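Local coordinates for protein endonuclease PI-MtuI (PDB 2IMZ) that is the splicing domain of the mycobacterial RecA intein, which probably excises itself from its host protein and joins the flanking segments, at residues V32-A35 and T39-A42. The protein carries 1 engineered substitution. Numbering follows the deposited sequence.
Sequences VAAA and TLHA
Leu40 reaches across to Val32 and Ala34 through two torsions: chi1 of -56° turns CG away from its own carbonyl carbon to lie beside the backbone N, and chi2 of 167° sets CD1 anti to CA and leaves the other methyl, CD2, turned over the neighbouring strand. There CD2 rests against Ala34, 3.6 Å from its CB, and the pair of methyls meets on the same sheet face as Val32. Val32 comes in at a slant, its CG1 being 4.1 Å from Leu40 CB. Pro96 and Glu130 also touch the leucine, from nearby loops.

Beneath these side chains runs an antiparallel ladder, the closed end of a beta hairpin in the all-beta Hint (Hedgehog/intein) fold, where strand 30-34 turns back into the long strand 40-52 of the antiparallel sheet. Ala33 and His41 form the hydrogen-bonded pair, with Ala33 N to His41 O at 2.9 Å and His41 N to Ala33 O at 2.8 Å. Nearer the turn, Ala35 N gives an almost straight bond of 2.8 Å to Thr39 O, the donor meeting this carbonyl nearly head-on. The short strand segments diverge from strict antiparallel, at 138°. Ala35 CB lies 3.6 Å from Thr39 OG1, a hydroxyl that is hydrogen-bonded to Asp37 OD1 inside the turn. Ala34, in a non-hydrogen-bonded pair with Leu40, turns its N away from strand 40-52, where it is hydrogen-bonded to Thr158 OG1.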
loop_
_atom_site.group_PDB
_atom_site.type_symbol
_atom_site.label_atom_id
_atom_site.label_comp_id
_atom_site.label_asym_id
_atom_site.label_seq_id
_atom_site.Cartn_x
_atom_site.Cartn_y
_atom_site.Cartn_z
ATOM N N VAL A 32 -5.732 10.642 -9.478
ATOM C CA VAL A 32 -7.123 10.508 -9.079
ATOM C C VAL A 32 -7.053 9.472 -7.963
ATOM O O VAL A 32 -6.637 8.334 -8.193
ATOM C CB VAL A 32 -8.005 9.945 -10.210
ATOM C CG1 VAL A 32 -9.419 9.696 -9.680
ATOM C CG2 VAL A 32 -8.039 10.910 -11.381
ATOM N N ALA A 33 -7.430 9.873 -6.754
ATOM C CA ALA A 33 -7.397 8.970 -5.611
ATOM C C ALA A 33 -8.794 8.752 -5.058
ATOM O O ALA A 33 -9.601 9.679 -5.004
ATOM C CB ALA A 33 -6.486 9.538 -4.523
ATOM N N ALA A 34 -9.075 7.520 -4.649
ATOM C CA ALA A 34 -10.375 7.176 -4.091
ATOM C C ALA A 34 -10.344 7.205 -2.570
ATOM O O ALA A 34 -9.423 6.672 -1.951
ATOM C CB ALA A 34 -10.799 5.789 -4.572
ATOM N N ALA A 35 -11.361 7.825 -1.976
ATOM C CA ALA A 35 -11.480 7.914 -0.525
ATOM C C ALA A 35 -12.279 6.710 -0.028
ATOM O O ALA A 35 -12.816 5.942 -0.827
ATOM C CB ALA A 35 -12.179 9.215 -0.135
ATOM N N THR A 39 -15.617 8.364 -3.007
ATOM C CA THR A 39 -15.511 9.647 -3.689
ATOM C C THR A 39 -14.078 9.799 -4.189
ATOM O O THR A 39 -13.152 9.219 -3.620
ATOM C CB THR A 39 -15.875 10.831 -2.761
ATOM O OG1 THR A 39 -15.091 10.776 -1.565
ATOM C CG2 THR A 39 -17.354 10.782 -2.396
ATOM N N LEU A 40 -13.901 10.569 -5.256
ATOM C CA LEU A 40 -12.575 10.765 -5.834
ATOM C C LEU A 40 -12.017 12.158 -5.584
ATOM O O LEU A 40 -12.748 13.151 -5.605
ATOM C CB LEU A 40 -12.634 10.474 -7.332
ATOM C CG LEU A 40 -13.169 9.061 -7.570
ATOM C CD1 LEU A 40 -13.524 8.867 -9.017
ATOM C CD2 LEU A 40 -12.126 8.048 -7.110
ATOM N N HIS A 41 -10.711 12.221 -5.351
ATOM C CA HIS A 41 -10.037 13.481 -5.061
ATOM C C HIS A 41 -8.661 13.557 -5.695
ATOM O O HIS A 41 -8.010 12.538 -5.916
ATOM C CB HIS A 41 -9.863 13.650 -3.550
ATOM C CG HIS A 41 -11.126 13.473 -2.770
ATOM N ND1 HIS A 41 -11.722 12.244 -2.585
ATOM C CD2 HIS A 41 -11.915 14.373 -2.137
ATOM C CE1 HIS A 41 -12.823 12.395 -1.871
ATOM N NE2 HIS A 41 -12.963 13.677 -1.588
ATOM N N ALA A 42 -8.212 14.774 -5.976
ATOM C CA ALA A 42 -6.886 14.959 -6.541
ATOM C C ALA A 42 -5.909 14.947 -5.370
ATOM O O ALA A 42 -6.050 15.722 -4.426
ATOM C CB ALA A 42 -6.802 16.288 -7.282
#